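Local coordinates for protein 6-phosphogluconolactonase (Trypanosoma cruzi, PDB 6VYE) that probably catalyses the hydrolysis of 6-phosphogluconolactone to 6-phosphogluconate, the second step of the pentose phosphate pathway, at residues K125-C128 with N129-V132; M200-K203 with V204-T208; T210-T213 with I214-R218; E228-C231 with V232-I236; I260-K263 with E264-E267. All coordinates share one frame; numbering follows the deposited sequence.

Contact 1 (K125-C128 with N129-V132); sequences KVAC and NDAV
The carboxylate of Asp130 turns back over the residues that precede its helix, and its OD2 accepts the backbone N-H of Ala127 at 2.9 Å from Ala127 N. The bond is nearly straight (168°) and uses the anti lone pair, the one facing away from OD1. With chi1 at -64°, Asp130 CG stands beside its own backbone N, which aims the group at the incoming loop. Val126 lies against the aliphatic base of the same side chain: the two cross obliquely, Val126 CG1 resting 4.0 Å from Asp130 CB.

Ala127 occupies the N-cap position of helix 128-146 and Asp130 the N3 position, so the bond is the N3-to-N-cap half of a capping box. Ala127 has no polar side chain with which to complete the other half. The negative charge sits at the start of the helix, where the helix dipole probably stabilises it. Ala127 O meanwhile opens the helical ladder, accepting from Ala131 N at 3.2 Å and only weakly from Asp130 N.

One residue further on, Cys128 O receives Val132 N at 2.9 Å. The side chains of this pair meet more loosely, Cys128 SG lying 4.1 Å from Val132 CG2, the methyl beside the valine backbone N. Val126 and Cys128 also touch Trp205, while Ala131 and Val132 pack on Val193 of strand 191-194.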
loop_
_atom_site.group_PDB
_atom_site.type_symbol
_atom_site.label_atom_id
_atom_site.label_comp_id
_atom_site.label_asym_id
_atom_site.label_seq_id
_atom_site.Cartn_x
_atom_site.Cartn_y
_atom_site.Cartn_z
ATOM N N LYS A 125 21.269 16.358 -4.323
ATOM C CA LYS A 125 20.603 15.811 -3.107
ATOM C C LYS A 125 19.099 16.102 -3.195
ATOM O O LYS A 125 18.727 17.302 -3.238
ATOM C CB LYS A 125 21.230 16.424 -1.846
ATOM C CG LYS A 125 22.290 15.592 -1.129
ATOM C CD LYS A 125 23.606 16.335 -0.866
ATOM C CE LYS A 125 23.471 17.565 0.013
ATOM N NZ LYS A 125 23.212 17.216 1.430
ATOM N N VAL A 126 18.272 15.044 -3.233
ATOM C CA VAL A 126 16.783 15.147 -3.253
ATOM C C VAL A 126 16.351 15.859 -1.974
ATOM O O VAL A 126 16.812 15.462 -0.903
ATOM C CB VAL A 126 16.105 13.773 -3.381
ATOM C CG1 VAL A 126 14.588 13.876 -3.250
ATOM C CG2 VAL A 126 16.469 13.098 -4.693
ATOM N N ALA A 127 15.527 16.896 -2.105
ATOM C CA ALA A 127 14.961 17.670 -0.981
ATOM C C ALA A 127 13.433 17.587 -1.050
ATOM O O ALA A 127 12.891 17.040 -2.064
ATOM C CB ALA A 127 15.444 19.106 -1.030
ATOM N N CYS A 128 12.775 18.128 -0.020
ATOM C CA CYS A 128 11.300 18.126 0.159
ATOM C C CYS A 128 10.596 18.607 -1.119
ATOM O O CYS A 128 9.607 17.957 -1.513
ATOM C CB CYS A 128 10.875 18.992 1.334
ATOM S SG CYS A 128 9.122 18.795 1.735
ATOM N N ASN A 129 11.088 19.678 -1.748
ATOM C CA ASN A 129 10.409 20.334 -2.899
ATOM C C ASN A 129 10.445 19.414 -4.122
ATOM O O ASN A 129 9.488 19.480 -4.904
ATOM C CB ASN A 129 10.997 21.701 -3.258
ATOM C CG ASN A 129 10.074 22.476 -4.176
ATOM O OD1 ASN A 129 8.975 22.855 -3.774
ATOM N ND2 ASN A 129 10.486 22.681 -5.421
ATOM N N ASP A 130 11.506 18.616 -4.270
ATOM C CA ASP A 130 11.650 17.570 -5.315
ATOM C C ASP A 130 10.595 16.476 -5.101
ATOM O O ASP A 130 9.930 16.091 -6.074
ATOM C CB ASP A 130 13.021 16.894 -5.269
ATOM C CG ASP A 130 14.177 17.834 -5.576
ATOM O OD1 ASP A 130 14.169 18.439 -6.655
ATOM O OD2 ASP A 130 15.065 17.959 -4.721
ATOM N N ALA A 131 10.486 15.971 -3.872
ATOM C CA ALA A 131 9.494 14.955 -3.470
ATOM C C ALA A 131 8.089 15.496 -3.758
ATOM O O ALA A 131 7.269 14.751 -4.327
ATOM C CB ALA A 131 9.680 14.604 -2.013
ATOM N N VAL A 132 7.810 16.738 -3.362
ATOM C CA VAL A 132 6.457 17.327 -3.526
ATOM C C VAL A 132 6.112 17.431 -5.027
ATOM O O VAL A 132 4.955 17.149 -5.374
ATOM C CB VAL A 132 6.334 18.668 -2.778
ATOM C CG1 VAL A 132 5.085 19.431 -3.181
ATOM C CG2 VAL A 132 6.348 18.472 -1.275
#

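Contact 2 (M200-K203 with V204-T208); sequences MSPK and VWRVT. With PO4 (phosphate ion), chain D.
Arg206 reaches back to the loop before its strand, and its NH2 is shared between two acceptors: Pro202 O at 3.1 Å and O4 of a bound phosphate ion at 2.6 Å. Both lie at the guanidinium edge, and the bond to Pro202 O is fairly straight (161°). Arg206 NH1 binds the phosphate as well, reaching O1 at 2.9 Å and O4 weakly. Pro202 flanks the group with its ring crossing the arginine at about a right angle, CD 3.6 Å from Arg206 NH2.

Behind this shell, the peptide before Pro202 is cis, and Lys203 is the centre of an inverse gamma turn in which Val204 N donates weakly to Pro202 O. That carbonyl therefore holds both the turn and the guanidinium. A bend at chi2 (105°) carries Arg206 toward it, and NE adds a weak bond to Val204 O. Within the loop Lys203 NZ donates to Met200 O at 2.7 Å and to Pro198 O.

Arg85 and His173 also bind the phosphate, probably from the crystallisation liquor; its place is consistent with a pocket for the substrate's phosphate. Strand 206-209 runs antiparallel to both of its neighbours in the sheet, strands 77-85 and 191-194.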
loop_
_atom_site.group_PDB
_atom_site.type_symbol
_atom_site.label_atom_id
_atom_site.label_comp_id
_atom_site.label_asym_id
_atom_site.label_seq_id
_atom_site.Cartn_x
_atom_site.Cartn_y
_atom_site.Cartn_z
ATOM N N MET A 200 14.124 4.271 11.192
ATOM C CA MET A 200 13.664 3.672 9.912
ATOM C C MET A 200 14.614 4.063 8.770
ATOM O O MET A 200 15.025 5.238 8.683
ATOM C CB MET A 200 12.230 4.098 9.585
ATOM C CG MET A 200 11.189 3.622 10.613
ATOM S SD MET A 200 10.965 1.807 10.692
ATOM C CE MET A 200 11.532 1.493 12.353
ATOM N N SER A 201 14.955 3.081 7.933
ATOM C CA SER A 201 15.857 3.188 6.757
ATOM C C SER A 201 15.167 2.504 5.592
ATOM O O SER A 201 14.357 1.615 5.812
ATOM C CB SER A 201 17.184 2.551 7.038
ATOM O OG SER A 201 17.752 3.101 8.211
ATOM N N PRO A 202 15.485 2.838 4.331
ATOM C CA PRO A 202 16.512 3.837 4.003
ATOM C C PRO A 202 16.106 5.310 4.151
ATOM O O PRO A 202 14.964 5.671 3.901
ATOM C CB PRO A 202 16.790 3.550 2.519
ATOM C CG PRO A 202 15.444 3.034 2.007
ATOM C CD PRO A 202 14.927 2.170 3.141
ATOM N N LYS A 203 17.102 6.140 4.448
ATOM C CA LYS A 203 16.978 7.590 4.715
ATOM C C LYS A 203 16.881 8.341 3.396
ATOM O O LYS A 203 17.816 9.091 3.055
ATOM C CB LYS A 203 18.187 8.072 5.519
ATOM C CG LYS A 203 18.358 7.357 6.842
ATOM C CD LYS A 203 17.160 7.467 7.729
ATOM C CE LYS A 203 17.457 7.014 9.144
ATOM N NZ LYS A 203 16.268 7.166 10.018
ATOM N N VAL A 204 15.772 8.136 2.693
ATOM C CA VAL A 204 15.447 8.815 1.414
ATOM C C VAL A 204 14.011 9.334 1.507
ATOM O O VAL A 204 13.177 8.733 2.239
ATOM C CB VAL A 204 15.648 7.872 0.212
ATOM C CG1 VAL A 204 17.118 7.503 0.033
ATOM C CG2 VAL A 204 14.794 6.612 0.325
ATOM N N TRP A 205 13.754 10.429 0.807
ATOM C CA TRP A 205 12.409 10.993 0.618
ATOM C C TRP A 205 11.532 9.943 -0.074
ATOM O O TRP A 205 12.077 9.136 -0.895
ATOM C CB TRP A 205 12.519 12.291 -0.173
ATOM C CG TRP A 205 12.804 13.467 0.711
ATOM C CD1 TRP A 205 13.989 14.122 0.875
ATOM C CD2 TRP A 205 11.858 14.116 1.571
ATOM N NE1 TRP A 205 13.842 15.133 1.788
ATOM C CE2 TRP A 205 12.549 15.160 2.227
ATOM C CE3 TRP A 205 10.507 13.915 1.858
ATOM C CZ2 TRP A 205 11.930 15.995 3.158
ATOM C CZ3 TRP A 205 9.895 14.740 2.778
ATOM C CH2 TRP A 205 10.596 15.763 3.419
ATOM N N ARG A 206 10.241 9.919 0.245
ATOM C CA ARG A 206 9.297 8.998 -0.423
ATOM C C ARG A 206 8.085 9.786 -0.879
ATOM O O ARG A 206 7.769 10.843 -0.258
ATOM C CB ARG A 206 8.862 7.868 0.496
ATOM C CG ARG A 206 10.010 6.947 0.888
ATOM C CD ARG A 206 10.415 7.219 2.293
ATOM N NE ARG A 206 11.394 6.272 2.768
ATOM C CZ ARG A 206 11.131 5.136 3.379
ATOM N NH1 ARG A 206 9.887 4.719 3.514
ATOM N NH2 ARG A 206 12.132 4.372 3.798
ATOM N N VAL A 207 7.524 9.337 -1.996
ATOM C CA VAL A 207 6.180 9.758 -2.455
ATOM C C VAL A 207 5.259 8.669 -1.918
ATOM O O VAL A 207 5.699 7.523 -1.927
ATOM C CB VAL A 207 6.144 9.882 -3.991
ATOM C CG1 VAL A 207 4.748 10.187 -4.495
ATOM C CG2 VAL A 207 7.138 10.935 -4.462
ATOM N N THR A 208 4.085 9.027 -1.416
ATOM C CA THR A 208 3.178 8.090 -0.732
ATOM C C THR A 208 1.744 8.513 -1.016
ATOM O O THR A 208 1.471 9.733 -1.112
ATOM C CB THR A 208 3.473 7.986 0.783
ATOM O OG1 THR A 208 2.626 6.995 1.360
ATOM C CG2 THR A 208 3.280 9.278 1.548
HETATM P P PO4 D . 9.920 1.451 4.902
HETATM O O1 PO4 D . 8.667 2.297 4.532
HETATM O O2 PO4 D . 9.684 0.021 4.531
HETATM O O3 PO4 D . 10.181 1.477 6.389
HETATM O O4 PO4 D . 11.125 2.039 4.178
#

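Contact 3 (T210-T213 with I214-R218)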
loop_
_atom_site.group_PDB
_atom_site.type_symbol
_atom_site.label_atom_id
_atom_site.label_comp_id
_atom_site.label_asym_id
_atom_site.label_seq_id
_atom_site.Cartn_x
_atom_site.Cartn_y
_atom_site.Cartn_z
ATOM N N THR A 210 -1.976 8.913 0.543
ATOM C CA THR A 210 -2.362 9.584 1.791
ATOM C C THR A 210 -3.392 8.715 2.498
ATOM O O THR A 210 -3.993 7.813 1.906
ATOM C CB THR A 210 -2.865 10.990 1.458
ATOM O OG1 THR A 210 -3.989 10.860 0.579
ATOM C CG2 THR A 210 -1.766 11.827 0.845
ATOM N N PRO A 211 -3.654 8.985 3.785
ATOM C CA PRO A 211 -4.765 8.318 4.468
ATOM C C PRO A 211 -6.094 8.459 3.700
ATOM O O PRO A 211 -6.790 7.478 3.544
ATOM C CB PRO A 211 -4.737 8.963 5.867
ATOM C CG PRO A 211 -3.299 9.376 6.046
ATOM C CD PRO A 211 -2.876 9.867 4.667
ATOM N N ILE A 212 -6.459 9.647 3.220
ATOM C CA ILE A 212 -7.798 9.846 2.581
ATOM C C ILE A 212 -7.919 8.897 1.368
ATOM O O ILE A 212 -8.991 8.366 1.151
ATOM C CB ILE A 212 -8.090 11.318 2.233
ATOM C CG1 ILE A 212 -9.545 11.533 1.813
ATOM C CG2 ILE A 212 -7.147 11.859 1.181
ATOM C CD1 ILE A 212 -10.583 11.048 2.850
ATOM N N THR A 213 -6.842 8.643 0.648
ATOM C CA THR A 213 -6.842 7.732 -0.516
ATOM C C THR A 213 -7.087 6.297 -0.073
ATOM O O THR A 213 -7.866 5.662 -0.730
ATOM C CB THR A 213 -5.550 7.783 -1.333
ATOM O OG1 THR A 213 -5.358 9.127 -1.760
ATOM C CG2 THR A 213 -5.641 6.883 -2.546
ATOM N N ILE A 214 -6.392 5.824 0.970
ATOM C CA ILE A 214 -6.525 4.446 1.498
ATOM C C ILE A 214 -7.934 4.283 2.088
ATOM O O ILE A 214 -8.605 3.221 1.871
ATOM C CB ILE A 214 -5.401 4.141 2.516
ATOM C CG1 ILE A 214 -4.044 4.160 1.821
ATOM C CG2 ILE A 214 -5.653 2.821 3.240
ATOM C CD1 ILE A 214 -2.868 4.206 2.754
ATOM N N ILE A 215 -8.384 5.292 2.812
ATOM C CA ILE A 215 -9.710 5.288 3.494
ATOM C C ILE A 215 -10.841 5.085 2.470
ATOM O O ILE A 215 -11.833 4.450 2.828
ATOM C CB ILE A 215 -9.865 6.565 4.339
ATOM C CG1 ILE A 215 -9.076 6.415 5.648
ATOM C CG2 ILE A 215 -11.331 6.878 4.604
ATOM C CD1 ILE A 215 -8.826 7.719 6.387
ATOM N N HIS A 216 -10.675 5.549 1.233
ATOM C CA HIS A 216 -11.704 5.436 0.167
ATOM C C HIS A 216 -11.457 4.299 -0.836
ATOM O O HIS A 216 -12.236 4.237 -1.811
ATOM C CB HIS A 216 -11.855 6.796 -0.502
ATOM C CG HIS A 216 -12.689 7.672 0.354
ATOM N ND1 HIS A 216 -12.135 8.530 1.305
ATOM C CD2 HIS A 216 -14.026 7.762 0.475
ATOM C CE1 HIS A 216 -13.115 9.135 1.931
ATOM N NE2 HIS A 216 -14.273 8.688 1.441
ATOM N N ALA A 217 -10.425 3.457 -0.655
ATOM C CA ALA A 217 -10.147 2.312 -1.559
ATOM C C ALA A 217 -11.292 1.332 -1.346
ATOM O O ALA A 217 -11.739 1.235 -0.216
ATOM C CB ALA A 217 -8.826 1.639 -1.243
ATOM N N ARG A 218 -11.723 0.625 -2.386
ATOM C CA ARG A 218 -12.786 -0.422 -2.300
ATOM C C ARG A 218 -12.286 -1.623 -1.484
ATOM O O ARG A 218 -13.106 -2.237 -0.784
ATOM C CB ARG A 218 -13.189 -0.849 -3.709
ATOM C CG ARG A 218 -13.782 0.292 -4.521
ATOM C CD ARG A 218 -14.482 -0.113 -5.810
ATOM N NE ARG A 218 -15.071 1.053 -6.455
ATOM C CZ ARG A 218 -14.498 1.786 -7.425
ATOM N NH1 ARG A 218 -13.323 1.464 -7.955
ATOM N NH2 ARG A 218 -15.132 2.852 -7.884
#
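Ile212 and His216 meet across the last turn of helix 211-215, a short helix that leads from strand 206-209 to strand 219-224 in the alpha/beta fold. Thr210 is its N-cap, followed at once by Pro211, whose ring nitrogen has no hydrogen to offer at that first position.

Backbone bonds form the turn. Ile214 N donates to Thr210 O at 3.3 Å and Ile215 N to Pro211 O at 2.8 Å. At the end of the helix the N-H of His216 is divided weakly between Ile212 O and Thr213 O.

Two threonine hydroxyls hold the first turn. They are bonded to backbone carbonyls just before strand 191-194, that of Thr210 chiefly to Arg189 O and that of Thr213 to Ala190 O.

Within the turn Ile215 CD1 lies 4.3 Å from Pro211 CB; outward, Ile214 packs on Val164 and Leu166 of strand 163-167.

The imidazole of His216 folds back on the preceding turn, its CG beside the backbone N (chi1 -79°). Ile212 CD1 comes within 3.3 Å of both His216 ND1 and His216 CE1, arriving beside that bond of the ring and not over a face, while His216 ND1 donates to Ile212 O at 3.2 Å, with the oxygen lying exactly in the ring plane.

Contact 4 (E228-C231 with V232-I236)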
loop_
_atom_site.group_PDB
_atom_site.type_symbol
_atom_site.label_atom_id
_atom_site.label_comp_id
_atom_site.label_asym_id
_atom_site.label_seq_id
_atom_site.Cartn_x
_atom_site.Cartn_y
_atom_site.Cartn_z
ATOM N N GLU A 228 7.353 -8.715 17.326
ATOM C CA GLU A 228 7.866 -7.339 17.560
ATOM C C GLU A 228 6.865 -6.259 17.095
ATOM O O GLU A 228 7.048 -5.091 17.508
ATOM C CB GLU A 228 9.228 -7.172 16.877
ATOM C CG GLU A 228 9.194 -7.023 15.348
ATOM C CD GLU A 228 9.214 -8.295 14.499
ATOM O OE1 GLU A 228 9.245 -8.188 13.225
ATOM O OE2 GLU A 228 9.151 -9.379 15.091
ATOM N N LYS A 229 5.848 -6.605 16.289
ATOM C CA LYS A 229 4.834 -5.635 15.791
ATOM C C LYS A 229 3.494 -5.817 16.510
ATOM O O LYS A 229 2.506 -5.198 16.112
ATOM C CB LYS A 229 4.661 -5.835 14.295
ATOM C CG LYS A 229 5.916 -5.548 13.523
ATOM C CD LYS A 229 5.648 -5.385 12.072
ATOM C CE LYS A 229 6.921 -5.279 11.279
ATOM N NZ LYS A 229 7.423 -6.629 11.034
ATOM N N LYS A 230 3.462 -6.637 17.542
ATOM C CA LYS A 230 2.209 -6.980 18.258
ATOM C C LYS A 230 1.668 -5.734 18.955
ATOM O O LYS A 230 0.430 -5.526 18.975
ATOM C CB LYS A 230 2.464 -8.104 19.254
ATOM C CG LYS A 230 1.218 -8.703 19.863
ATOM C CD LYS A 230 1.399 -10.181 20.226
ATOM C CE LYS A 230 1.774 -10.478 21.666
ATOM N NZ LYS A 230 2.288 -9.305 22.417
ATOM N N CYS A 231 2.545 -4.907 19.497
ATOM C CA CYS A 231 2.153 -3.653 20.185
ATOM C C CYS A 231 1.537 -2.663 19.173
ATOM O O CYS A 231 0.414 -2.189 19.414
ATOM C CB CYS A 231 3.349 -3.074 20.919
ATOM S SG CYS A 231 2.916 -1.583 21.840
ATOM N N VAL A 232 2.209 -2.370 18.057
ATOM C CA VAL A 232 1.633 -1.441 17.028
ATOM C C VAL A 232 0.350 -2.040 16.438
ATOM O O VAL A 232 -0.616 -1.286 16.214
ATOM C CB VAL A 232 2.635 -1.022 15.944
ATOM C CG1 VAL A 232 3.695 -0.118 16.531
ATOM C CG2 VAL A 232 3.261 -2.200 15.223
ATOM N N LEU A 233 0.271 -3.346 16.223
ATOM C CA LEU A 233 -0.990 -3.922 15.667
ATOM C C LEU A 233 -2.137 -3.700 16.656
ATOM O O LEU A 233 -3.215 -3.258 16.242
ATOM C CB LEU A 233 -0.812 -5.400 15.360
ATOM C CG LEU A 233 -2.055 -6.074 14.780
ATOM C CD1 LEU A 233 -2.454 -5.454 13.434
ATOM C CD2 LEU A 233 -1.820 -7.578 14.671
ATOM N N ASN A 234 -1.900 -3.984 17.931
ATOM C CA ASN A 234 -2.897 -3.828 19.019
ATOM C C ASN A 234 -3.388 -2.362 19.057
ATOM O O ASN A 234 -4.547 -2.129 19.386
ATOM C CB ASN A 234 -2.309 -4.363 20.334
ATOM C CG ASN A 234 -2.039 -5.872 20.341
ATOM O OD1 ASN A 234 -2.615 -6.651 19.570
ATOM N ND2 ASN A 234 -1.137 -6.314 21.209
ATOM N N GLY A 235 -2.554 -1.382 18.717
ATOM C CA GLY A 235 -2.934 0.037 18.768
ATOM C C GLY A 235 -3.844 0.421 17.616
ATOM O O GLY A 235 -4.466 1.465 17.748
ATOM N N ILE A 236 -3.931 -0.395 16.546
ATOM C CA ILE A 236 -4.954 -0.219 15.468
ATOM C C ILE A 236 -6.263 -0.884 15.918
ATOM O O ILE A 236 -7.355 -0.267 15.758
ATOM C CB ILE A 236 -4.503 -0.771 14.099
ATOM C CG1 ILE A 236 -3.132 -0.262 13.670
ATOM C CG2 ILE A 236 -5.540 -0.452 13.033
ATOM C CD1 ILE A 236 -2.551 -1.027 12.524
HETATM O O HOH W 1 5.085 -3.240 18.324
#
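Lys229 and Val232 meet in the first turn of helix 230-237, a local contact at the start of the helix that links strands 219-224 and 256-262 in a beta-alpha-beta unit. Lys229, the last residue of a short 3-10 segment, is the N-cap. Its carbonyl begins the helical ladder, accepting Leu233 N at 2.9 Å from Lys229 O, and, two residues on, Gly235 N donates to Cys231 O at 3.2 Å.

Val232 packs back against the cap. With CG1 beside the backbone N (chi1 -69°), CG2 falls between the backbone N and the carbonyl carbon, which sets this methyl 3.2 Å from Lys229 O and 4.0 Å from Lys229 CB. The same carbonyl thus takes a hydrogen bond from Leu233 while a methyl group lies close beside it.

Beyond CB, the lysine chain runs away from the helix. It stays extended until a bend at chi4 brings NZ to Glu228 OE1 in a salt bridge of 3.2 Å, the ammonium approaching from above the carboxylate plane; NZ also bonds to Thr225 O, so it ties the cap to the residue just after strand 219-224. Leu233 points its side chain to Phe259 and Leu261 of strand 256-262.

Val232 N does not meet Glu228 O, four residues back, directly: a water accepts from Val232 N at 3.0 Å and donates to Glu228 O at 2.8 Å.

Contact 5 (I260-K263 with E264-E267). Unlike the reference sequence in segment 264-267: Glu267 (reference Gly).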
loop_
_atom_site.group_PDB
_atom_site.type_symbol
_atom_site.label_atom_id
_atom_site.label_comp_id
_atom_site.label_asym_id
_atom_site.label_seq_id
_atom_site.Cartn_x
_atom_site.Cartn_y
_atom_site.Cartn_z
ATOM N N ILE A 260 -4.035 -9.769 7.206
ATOM C CA ILE A 260 -3.442 -11.119 7.036
ATOM C C ILE A 260 -2.222 -11.152 7.955
ATOM O O ILE A 260 -1.288 -10.352 7.766
ATOM C CB ILE A 260 -3.156 -11.402 5.539
ATOM C CG1 ILE A 260 -4.388 -11.122 4.674
ATOM C CG2 ILE A 260 -2.608 -12.809 5.319
ATOM C CD1 ILE A 260 -4.179 -11.436 3.187
ATOM N N LEU A 261 -2.279 -12.000 8.975
ATOM C CA LEU A 261 -1.325 -12.028 10.111
ATOM C C LEU A 261 -0.664 -13.407 10.241
ATOM O O LEU A 261 -1.279 -14.428 9.837
ATOM C CB LEU A 261 -2.118 -11.706 11.375
ATOM C CG LEU A 261 -2.992 -10.461 11.303
ATOM C CD1 LEU A 261 -3.727 -10.265 12.617
ATOM C CD2 LEU A 261 -2.146 -9.234 10.991
ATOM N N ASP A 262 0.516 -13.447 10.859
ATOM C CA ASP A 262 1.131 -14.696 11.373
ATOM C C ASP A 262 0.632 -14.900 12.812
ATOM O O ASP A 262 -0.015 -13.978 13.358
ATOM C CB ASP A 262 2.658 -14.676 11.211
ATOM C CG ASP A 262 3.426 -13.860 12.242
ATOM O OD1 ASP A 262 2.868 -12.858 12.765
ATOM O OD2 ASP A 262 4.583 -14.231 12.518
ATOM N N LYS A 263 0.914 -16.069 13.391
ATOM C CA LYS A 263 0.521 -16.470 14.771
ATOM C C LYS A 263 1.153 -15.499 15.768
ATOM O O LYS A 263 0.443 -15.026 16.644
ATOM C CB LYS A 263 0.975 -17.899 15.077
ATOM C CG LYS A 263 0.273 -18.993 14.292
ATOM C CD LYS A 263 -1.140 -19.251 14.768
ATOM C CE LYS A 263 -1.736 -20.519 14.196
ATOM N NZ LYS A 263 -3.012 -20.233 13.495
ATOM N N GLU A 264 2.443 -15.202 15.615
ATOM C CA GLU A 264 3.249 -14.442 16.602
ATOM C C GLU A 264 2.673 -13.020 16.756
ATOM O O GLU A 264 2.610 -12.541 17.901
ATOM C CB GLU A 264 4.717 -14.464 16.201
ATOM C CG GLU A 264 5.379 -15.807 16.461
ATOM C CD GLU A 264 5.590 -16.178 17.933
ATOM O OE1 GLU A 264 5.954 -15.296 18.735
ATOM O OE2 GLU A 264 5.380 -17.348 18.295
ATOM N N ILE A 265 2.270 -12.336 15.675
ATOM C CA ILE A 265 1.729 -10.940 15.797
ATOM C C ILE A 265 0.311 -10.975 16.376
ATOM O O ILE A 265 -0.066 -9.978 17.018
ATOM C CB ILE A 265 1.794 -10.143 14.478
ATOM C CG1 ILE A 265 1.731 -8.628 14.750
ATOM C CG2 ILE A 265 0.729 -10.614 13.485
ATOM C CD1 ILE A 265 1.945 -7.767 13.535
ATOM N N ALA A 266 -0.410 -12.088 16.202
ATOM C CA ALA A 266 -1.845 -12.253 16.515
ATOM C C ALA A 266 -2.083 -12.866 17.911
ATOM O O ALA A 266 -3.255 -13.178 18.191
ATOM C CB ALA A 266 -2.479 -13.107 15.444
ATOM N N GLU A 267 -1.084 -12.937 18.799
ATOM C CA GLU A 267 -1.193 -13.651 20.114
ATOM C C GLU A 267 -2.252 -13.002 21.025
ATOM O O GLU A 267 -2.896 -13.747 21.751
ATOM C CB GLU A 267 0.159 -13.759 20.833
ATOM C CG GLU A 267 1.339 -13.875 19.875
ATOM C CD GLU A 267 2.605 -14.603 20.312
ATOM O OE1 GLU A 267 2.495 -15.789 20.705
ATOM O OE2 GLU A 267 3.715 -13.991 20.199
#
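Asp262 bends over the turn that follows it, and its carboxylate holds the backbone N-H of Ile265, three residues on. From CB the chain takes the position between backbone N and carbonyl carbon (chi1 79°), which carries CG over the turn, 3.8 Å from Glu264 N. OD1 accepts Ile265 N at 3.0 Å, the donor coming from above the carboxylate plane, 42° out of it, and the same oxygen lies 3.2 Å from Ile265 CG2. OD1 also accepts the backbone N of Gly226, which largely sets the rotation of the carboxylate. OD2 rests against the side chain of Glu264, 3.7 Å from its CB.

The main chain of Glu264 and Ile265 has the torsions of a type I beta turn, closed by a weak bond from Ala266 N to Lys263 O at 3.1 Å. The same N-H bonds weakly to Asp262 O, which with the OD1 bond makes an Asx motif. The turn brings Ile265 back beside the strand, where its side chain crosses that of Leu261 at about a right angle with Leu261 CB 3.7 Å from Ile265 CG2. Leu261 CD1 reaches Ala266 CB at 4.2 Å.

Strand 256-262 lies between strands 14-18 and 219-224 in the sheet: Ala266 packs on Val17 of the first and Ile265 on Ala224 of the second, while Asp262 touches Leu24 at the start of helix 24-38.

Overall arrangement
The five contacts form two touching pairs, with contact 3 apart from both. Contacts 1 and 2 touch mainly through Trp205, which faces the start of helix 128-146; their centres are about 11 Å apart. Contacts 4 and 5 pair likewise at about 10 Å, Lys229, Lys230 and Leu233 resting on residues of segment 264-267. Contact 3 adjoins contact 2 in sequence, but its nearest atoms stay about 10 Å from contact 4 and about 13 Å from contact 5. The phosphate held by contact 2 is consistent with the substrate's phosphate pocket, so contact 2 probably lies at the active site. Contacts 1 and 5, about 37 Å apart between centres, sit on opposite sides of the molecule.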